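Local coordinates for protein alpha-pyrone synthesis polyketide synthase-like Pks18 (Mycobacterium tuberculosis, PDB 1TED) that probably extends medium- and long-chain acyl-CoA starters with malonyl-CoA to make tri- and tetraketide alpha-pyrones, as a homodimeric type III polyketide synthase of thiolase fold, at residues Q49-A52 with A53-A57; E67-P70 with R71-K75; V218-H221 with S222-D226. One frame throughout, in Å; residues are numbered along the deposited sequence.

Interaction 1: residues Q49-A52 with A53-A57; sequences QSDA and ADRVA
Asp51 and Arg55, four residues apart on helix 49-57, meet alongside each other on its outer flank. Arg55 sets CG opposite its own carbonyl carbon (chi1 -55°) and then runs extended from CG to NE, a course that carries the chain back over the preceding turn: CG lies 3.1 Å from Asp51 O, and NE comes to 4.1 Å from Asp51 CB. That methylene approaches the guanidinium obliquely. The charged ends stop short of contact, with Asp51 OD2 and Arg55 NH2 4.8 Å apart, too far for a salt bridge, so any attraction is probably long-range and weak.

Asp54 adopts nearly the same first torsion as Asp51 (chi1 -64° and -59°), which places both carboxylates on the outer side. Their closest oxygens, Asp51 OD1 and Asp54 OD2, are still 5.0 Å apart, and one water spans them by donating to each. Such a bridge would probably ease the repulsion between two like charges.

Beneath these groups the backbone shows the regular i to i+4 bonding of an alpha-helix. The bond from Arg55 N to Asp51 O measures 2.9 Å and is almost straight, while Val56 N reaches Ala52 O at 2.8 Å. The inward side of the turn carries small or branched apolar groups; Val56 CG2 touches Ala52 O, and Ala53 CB rests against the carbonyls of Gln49 and Ser50. The Gln49 amide finds its polar partners outside the helix, in Ser76, Ser222 and Arg81.

Asn48 OD1 accepts from Asp51 N at the start of the helix, just after strand 46-48. The buried side, through Gln49, Ala53 and Val56, packs on Tyr73 of helix 68-74, with Val56 also touching Ile69 and lying close to the bound myristic acid.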
loop_
_atom_site.group_PDB
_atom_site.type_symbol
_atom_site.label_atom_id
_atom_site.label_comp_id
_atom_site.label_asym_id
_atom_site.label_seq_id
_atom_site.Cartn_x
_atom_site.Cartn_y
_atom_site.Cartn_z
ATOM N N GLN A 49 -6.254 -28.857 -13.795
ATOM C CA GLN A 49 -7.345 -28.867 -12.816
ATOM C C GLN A 49 -7.884 -30.261 -12.468
ATOM O O GLN A 49 -8.213 -30.541 -11.305
ATOM C CB GLN A 49 -8.499 -27.980 -13.301
ATOM C CG GLN A 49 -9.553 -27.730 -12.225
ATOM C CD GLN A 49 -9.041 -26.862 -11.089
ATOM O OE1 GLN A 49 -7.893 -26.991 -10.652
ATOM N NE2 GLN A 49 -9.896 -25.978 -10.595
ATOM N N SER A 50 -7.984 -31.128 -13.472
ATOM C CA SER A 50 -8.456 -32.492 -13.246
ATOM C C SER A 50 -7.437 -33.232 -12.378
ATOM O O SER A 50 -7.807 -33.860 -11.387
ATOM C CB SER A 50 -8.639 -33.228 -14.575
ATOM O OG SER A 50 -9.611 -32.581 -15.380
ATOM N N ASP A 51 -6.158 -33.153 -12.747
ATOM C CA ASP A 51 -5.111 -33.804 -11.960
ATOM C C ASP A 51 -5.102 -33.200 -10.548
ATOM O O ASP A 51 -5.017 -33.924 -9.556
ATOM C CB ASP A 51 -3.729 -33.620 -12.609
ATOM C CG ASP A 51 -3.660 -34.179 -14.025
ATOM O OD1 ASP A 51 -4.181 -35.285 -14.267
ATOM O OD2 ASP A 51 -3.067 -33.516 -14.902
ATOM N N ALA A 52 -5.203 -31.876 -10.462
ATOM C CA ALA A 52 -5.221 -31.202 -9.168
ATOM C C ALA A 52 -6.311 -31.792 -8.278
ATOM O O ALA A 52 -6.062 -32.113 -7.114
ATOM C CB ALA A 52 -5.455 -29.701 -9.349
ATOM N N ALA A 53 -7.520 -31.927 -8.822
ATOM C CA ALA A 53 -8.637 -32.481 -8.059
ATOM C C ALA A 53 -8.297 -33.872 -7.508
ATOM O O ALA A 53 -8.505 -34.154 -6.319
ATOM C CB ALA A 53 -9.886 -32.549 -8.930
ATOM N N ASP A 54 -7.769 -34.742 -8.364
ATOM C CA ASP A 54 -7.413 -36.089 -7.923
ATOM C C ASP A 54 -6.328 -36.072 -6.849
ATOM O O ASP A 54 -6.437 -36.764 -5.837
ATOM C CB ASP A 54 -6.951 -36.947 -9.107
ATOM C CG ASP A 54 -8.052 -37.183 -10.124
ATOM O OD1 ASP A 54 -9.205 -37.455 -9.709
ATOM O OD2 ASP A 54 -7.760 -37.106 -11.338
ATOM N N ARG A 55 -5.288 -35.274 -7.057
ATOM C CA ARG A 55 -4.194 -35.208 -6.097
ATOM C C ARG A 55 -4.588 -34.576 -4.766
ATOM O O ARG A 55 -4.025 -34.911 -3.724
ATOM C CB ARG A 55 -3.003 -34.486 -6.731
ATOM C CG ARG A 55 -2.600 -35.151 -8.036
ATOM C CD ARG A 55 -1.296 -34.657 -8.632
ATOM N NE ARG A 55 -1.119 -35.245 -9.962
ATOM C CZ ARG A 55 -0.037 -35.105 -10.719
ATOM N NH1 ARG A 55 0.993 -34.392 -10.283
ATOM N NH2 ARG A 55 0.010 -35.673 -11.919
ATOM N N VAL A 56 -5.559 -33.670 -4.792
ATOM C CA VAL A 56 -6.025 -33.036 -3.566
ATOM C C VAL A 56 -6.983 -34.003 -2.875
ATOM O O VAL A 56 -7.010 -34.106 -1.652
ATOM C CB VAL A 56 -6.766 -31.717 -3.861
ATOM C CG1 VAL A 56 -7.409 -31.180 -2.587
ATOM C CG2 VAL A 56 -5.792 -30.698 -4.438
ATOM N N ALA A 57 -7.761 -34.720 -3.676
ATOM C CA ALA A 57 -8.718 -35.684 -3.150
ATOM C C ALA A 57 -8.029 -36.733 -2.278
ATOM O O ALA A 57 -8.627 -37.276 -1.349
ATOM C CB ALA A 57 -9.456 -36.358 -4.296
HETATM O O HOH W 1 -6.956 -36.839 -14.304
#

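Interaction 2: residues E67-P70 with R71-K75; sequences ERIP and RVYQK
The Arg71 guanidinium carries Glu67 C and Arg68 N over one face, Arg68 N standing 4.0 Å above its plane and displaced toward the rim. The Tyr73 ring is met differently: Ile69 O lies at its edge, in the ring plane, 3.0 Å from CD2. One flat group is thus laid over the backbone of the preceding turn, whereas the other presents its rim to a carbonyl.

Arg71 gets there by a bend at chi3 (-147°), which brings NH2 to 3.3 Å from Glu67 CB. No ion pair follows, since Glu67 leads its carboxylate off and OE2 stays 6.0 Å from Arg71 NH2. Ile69 and Tyr73 project in a common direction from successive turns, with the Ile69 CG2 branch 3.4 Å from Tyr73 CD2.

Pro70 O receives Gln74 N at 3.1 Å, and the aliphatic CG of Gln74 sits against the same oxygen. Tyr73 N makes at most a weak, doubtful bond to it. Lys75 is the first residue to leave helical backbone angles, so the contacts span nearly the whole of a short helix, about two turns long.

The polar flank faces outward. On the other flank Ile69 and Tyr73 pack against helix 49-57, and Ile69, Val72 and Tyr73 against helix 215-223, so that helix 68-74 packs on both, with Tyr73 also at the bound myristic acid.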
loop_
_atom_site.group_PDB
_atom_site.type_symbol
_atom_site.label_atom_id
_atom_site.label_comp_id
_atom_site.label_asym_id
_atom_site.label_seq_id
_atom_site.Cartn_x
_atom_site.Cartn_y
_atom_site.Cartn_z
ATOM N N GLU A 67 -15.551 -36.809 -0.999
ATOM C CA GLU A 67 -16.439 -36.512 -2.122
ATOM C C GLU A 67 -16.537 -35.003 -2.306
ATOM O O GLU A 67 -16.887 -34.506 -3.376
ATOM C CB GLU A 67 -17.833 -37.067 -1.830
ATOM C CG GLU A 67 -17.838 -38.518 -1.387
ATOM C CD GLU A 67 -17.389 -39.460 -2.483
ATOM O OE1 GLU A 67 -16.236 -39.329 -2.954
ATOM O OE2 GLU A 67 -18.196 -40.330 -2.877
ATOM N N ARG A 68 -16.225 -34.285 -1.235
ATOM C CA ARG A 68 -16.273 -32.835 -1.227
ATOM C C ARG A 68 -15.367 -32.220 -2.286
ATOM O O ARG A 68 -15.730 -31.228 -2.913
ATOM C CB ARG A 68 -15.870 -32.327 0.157
ATOM C CG ARG A 68 -16.729 -32.887 1.270
ATOM C CD ARG A 68 -16.153 -32.588 2.631
ATOM N NE ARG A 68 -17.062 -33.016 3.684
ATOM C CZ ARG A 68 -16.819 -32.880 4.982
ATOM N NH1 ARG A 68 -15.686 -32.326 5.389
ATOM N NH2 ARG A 68 -17.717 -33.291 5.872
ATOM N N ILE A 69 -14.195 -32.817 -2.486
ATOM C CA ILE A 69 -13.230 -32.306 -3.456
ATOM C C ILE A 69 -13.712 -32.306 -4.906
ATOM O O ILE A 69 -13.715 -31.265 -5.558
ATOM C CB ILE A 69 -11.895 -33.081 -3.367
ATOM C CG1 ILE A 69 -11.294 -32.906 -1.974
ATOM C CG2 ILE A 69 -10.920 -32.584 -4.425
ATOM C CD1 ILE A 69 -11.077 -31.458 -1.568
ATOM N N PRO A 70 -14.127 -33.473 -5.430
ATOM C CA PRO A 70 -14.602 -33.571 -6.813
ATOM C C PRO A 70 -15.658 -32.537 -7.213
ATOM O O PRO A 70 -15.602 -31.992 -8.316
ATOM C CB PRO A 70 -15.126 -35.003 -6.888
ATOM C CG PRO A 70 -14.207 -35.730 -5.968
ATOM C CD PRO A 70 -14.145 -34.797 -4.783
ATOM N N ARG A 71 -16.617 -32.273 -6.326
ATOM C CA ARG A 71 -17.677 -31.299 -6.601
ATOM C C ARG A 71 -17.085 -29.899 -6.695
ATOM O O ARG A 71 -17.229 -29.206 -7.704
ATOM C CB ARG A 71 -18.721 -31.301 -5.481
ATOM C CG ARG A 71 -19.294 -32.653 -5.134
ATOM C CD ARG A 71 -20.183 -32.551 -3.903
ATOM N NE ARG A 71 -20.126 -33.770 -3.101
ATOM C CZ ARG A 71 -20.344 -33.814 -1.791
ATOM N NH1 ARG A 71 -20.641 -32.701 -1.129
ATOM N NH2 ARG A 71 -20.237 -34.966 -1.139
ATOM N N VAL A 72 -16.419 -29.497 -5.618
ATOM C CA VAL A 72 -15.796 -28.187 -5.527
ATOM C C VAL A 72 -14.613 -28.059 -6.483
ATOM O O VAL A 72 -13.672 -27.317 -6.219
ATOM C CB VAL A 72 -15.323 -27.911 -4.071
ATOM C CG1 VAL A 72 -14.257 -28.913 -3.675
ATOM C CG2 VAL A 72 -14.800 -26.487 -3.936
ATOM N N TYR A 73 -14.651 -28.788 -7.589
ATOM C CA TYR A 73 -13.574 -28.729 -8.574
ATOM C C TYR A 73 -14.154 -28.784 -9.974
ATOM O O TYR A 73 -13.671 -28.101 -10.877
ATOM C CB TYR A 73 -12.568 -29.876 -8.368
ATOM C CG TYR A 73 -11.321 -29.459 -7.607
ATOM C CD1 TYR A 73 -10.288 -28.773 -8.244
ATOM C CD2 TYR A 73 -11.206 -29.697 -6.236
ATOM C CE1 TYR A 73 -9.175 -28.327 -7.529
ATOM C CE2 TYR A 73 -10.101 -29.255 -5.515
ATOM C CZ TYR A 73 -9.094 -28.570 -6.165
ATOM O OH TYR A 73 -8.024 -28.100 -5.440
ATOM N N GLN A 74 -15.193 -29.593 -10.158
ATOM C CA GLN A 74 -15.817 -29.672 -11.464
ATOM C C GLN A 74 -16.706 -28.447 -11.639
ATOM O O GLN A 74 -17.127 -28.127 -12.750
ATOM C CB GLN A 74 -16.632 -30.963 -11.618
ATOM C CG GLN A 74 -17.623 -31.245 -10.505
ATOM C CD GLN A 74 -18.396 -32.534 -10.736
ATOM O OE1 GLN A 74 -17.806 -33.593 -10.983
ATOM N NE2 GLN A 74 -19.722 -32.454 -10.652
ATOM N N LYS A 75 -16.973 -27.753 -10.537
ATOM C CA LYS A 75 -17.802 -26.555 -10.585
ATOM C C LYS A 75 -16.958 -25.273 -10.625
ATOM O O LYS A 75 -17.491 -24.170 -10.567
ATOM C CB LYS A 75 -18.757 -26.527 -9.383
#

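Interaction 3: residues V218-H221 with S222-D226; sequences VVIH and SLFGD. With MYR (myristic acid), chain E.
Ile220 twists to an unusual chi1 of -109°, and this turns its CG1 branch onto Phe224, whose chi1 of -63° swings the ring to the backbone-N side of CB. CG1 comes within 3.6 Å of the ring centroid and 28° off the normal, a CH-pi contact over one face. The in-plane edge of the same ring meets the myristic acid, Phe224 CD2 being 3.5 Å from C11. His221 offers a ring face instead: C7 of the fatty acid stands 3.1 Å above the centre of its plane. As His221 is inferred to bind substrate, these groups are consistent with a wall of the acyl-chain tunnel.

The helix is ending here, and its carbonyls are shared. Val219 O accepts Ser222 OG at 2.9 Å and also Ser222 N, both from the same face. Ile220 O takes Leu223 N from above its plane and a nearly straight bond from Phe224 N, also at 2.9 Å. Val219 and Leu223 run side by side.

Helix 215-223 packs through Val218, Val219 and Ser222 on helix 68-74, Ile220 and Phe224 touch strand 272-277, and the chain then passes into strand 226-236 of the central mixed sheet.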
loop_
_atom_site.group_PDB
_atom_site.type_symbol
_atom_site.label_atom_id
_atom_site.label_comp_id
_atom_site.label_asym_id
_atom_site.label_seq_id
_atom_site.Cartn_x
_atom_site.Cartn_y
_atom_site.Cartn_z
ATOM N N VAL A 218 -11.059 -25.085 0.876
ATOM C CA VAL A 218 -11.064 -26.008 -0.255
ATOM C C VAL A 218 -11.402 -25.266 -1.538
ATOM O O VAL A 218 -10.832 -25.544 -2.597
ATOM C CB VAL A 218 -12.102 -27.141 -0.065
ATOM C CG1 VAL A 218 -12.190 -27.981 -1.331
ATOM C CG2 VAL A 218 -11.717 -28.012 1.135
ATOM N N VAL A 219 -12.338 -24.322 -1.432
ATOM C CA VAL A 219 -12.770 -23.521 -2.570
ATOM C C VAL A 219 -11.655 -22.599 -3.069
ATOM O O VAL A 219 -11.402 -22.509 -4.269
ATOM C CB VAL A 219 -14.018 -22.672 -2.208
ATOM C CG1 VAL A 219 -14.289 -21.636 -3.301
ATOM C CG2 VAL A 219 -15.226 -23.584 -2.037
ATOM N N ILE A 220 -11.004 -21.911 -2.140
ATOM C CA ILE A 220 -9.912 -21.008 -2.479
ATOM C C ILE A 220 -8.776 -21.784 -3.151
ATOM O O ILE A 220 -8.209 -21.345 -4.151
ATOM C CB ILE A 220 -9.391 -20.295 -1.196
ATOM C CG1 ILE A 220 -9.788 -18.827 -1.224
ATOM C CG2 ILE A 220 -7.903 -20.444 -1.055
ATOM C CD1 ILE A 220 -11.268 -18.601 -1.113
ATOM N N HIS A 221 -8.461 -22.951 -2.604
ATOM C CA HIS A 221 -7.391 -23.765 -3.148
ATOM C C HIS A 221 -7.735 -24.385 -4.492
ATOM O O HIS A 221 -6.862 -24.906 -5.184
ATOM C CB HIS A 221 -6.997 -24.848 -2.148
ATOM C CG HIS A 221 -6.205 -24.332 -0.988
ATOM N ND1 HIS A 221 -4.948 -24.808 -0.673
ATOM C CD2 HIS A 221 -6.489 -23.388 -0.061
ATOM C CE1 HIS A 221 -4.497 -24.180 0.397
ATOM N NE2 HIS A 221 -5.411 -23.314 0.789
ATOM N N SER A 222 -9.005 -24.324 -4.873
ATOM C CA SER A 222 -9.405 -24.880 -6.157
ATOM C C SER A 222 -9.501 -23.749 -7.174
ATOM O O SER A 222 -9.544 -23.994 -8.383
ATOM C CB SER A 222 -10.765 -25.590 -6.051
ATOM O OG SER A 222 -11.846 -24.668 -6.087
ATOM N N LEU A 223 -9.512 -22.509 -6.687
ATOM C CA LEU A 223 -9.643 -21.355 -7.575
ATOM C C LEU A 223 -8.425 -20.455 -7.787
ATOM O O LEU A 223 -8.184 -19.988 -8.898
ATOM C CB LEU A 223 -10.802 -20.467 -7.102
ATOM C CG LEU A 223 -12.232 -21.007 -7.171
ATOM C CD1 LEU A 223 -13.189 -19.931 -6.687
ATOM C CD2 LEU A 223 -12.570 -21.410 -8.601
ATOM N N PHE A 224 -7.662 -20.212 -6.729
ATOM C CA PHE A 224 -6.522 -19.310 -6.811
ATOM C C PHE A 224 -5.270 -19.807 -7.548
ATOM O O PHE A 224 -4.839 -20.943 -7.391
ATOM C CB PHE A 224 -6.176 -18.836 -5.397
ATOM C CG PHE A 224 -7.277 -18.039 -4.739
ATOM C CD1 PHE A 224 -8.555 -17.981 -5.298
ATOM C CD2 PHE A 224 -7.038 -17.335 -3.565
ATOM C CE1 PHE A 224 -9.576 -17.230 -4.696
ATOM C CE2 PHE A 224 -8.059 -16.574 -2.953
ATOM C CZ PHE A 224 -9.324 -16.524 -3.521
ATOM N N GLY A 225 -4.705 -18.919 -8.363
ATOM C CA GLY A 225 -3.518 -19.235 -9.137
ATOM C C GLY A 225 -2.456 -18.153 -9.026
ATOM O O GLY A 225 -2.625 -17.185 -8.283
ATOM N N ASP A 226 -1.367 -18.310 -9.776
ATOM C CA ASP A 226 -0.243 -17.368 -9.747
ATOM C C ASP A 226 -0.100 -16.559 -11.036
ATOM O O ASP A 226 -0.314 -17.073 -12.132
ATOM C CB ASP A 226 1.072 -18.133 -9.489
ATOM C CG ASP A 226 1.147 -18.741 -8.092
ATOM O OD1 ASP A 226 0.111 -18.808 -7.392
ATOM O OD2 ASP A 226 2.256 -19.162 -7.695
HETATM C C1 MYR E . -3.511 -26.180 -5.196
HETATM O O1 MYR E . -3.248 -26.666 -6.293
HETATM O O2 MYR E . -4.425 -26.662 -4.525
HETATM C C2 MYR E . -2.711 -24.989 -4.664
HETATM C C3 MYR E . -3.579 -23.731 -4.600
HETATM C C4 MYR E . -2.773 -22.529 -4.099
HETATM C C5 MYR E . -3.645 -21.277 -3.988
HETATM C C6 MYR E . -4.738 -21.416 -2.925
HETATM C C7 MYR E . -4.180 -21.449 -1.498
HETATM C C8 MYR E . -3.568 -20.110 -1.082
HETATM C C9 MYR E . -4.616 -18.996 -1.046
HETATM C C10 MYR E . -3.959 -17.643 -0.769
HETATM C C11 MYR E . -4.996 -16.518 -0.796
HETATM C C12 MYR E . -4.337 -15.156 -0.572
HETATM C C13 MYR E . -5.374 -14.036 -0.678
HETATM C C14 MYR E . -4.724 -12.663 -0.496
#

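Interactions 1, 2 and 3 follow in series along the chain, all in the N-terminal chalcone/stilbene synthase region and gathered at one side of the molecule. Centres of interactions 1 and 2 are about 9 Å apart, and each lies about 12 Å from interaction 3, so three helices, 49-57, 68-74 and 215-223, form one cluster. Tyr73 joins them: Ala53 CB is 3.7 Å from Tyr73 CG, and Ser222 CB 3.4 Å from Tyr73 CZ. A probable hydrogen bond, Gln49 NE2 to Ser222 O at 3.0 Å, links interactions 1 and 3 directly. Together the helices line part of the fatty-acid site, with helix 215-223 contributing His221, the presumed substrate-binding residue.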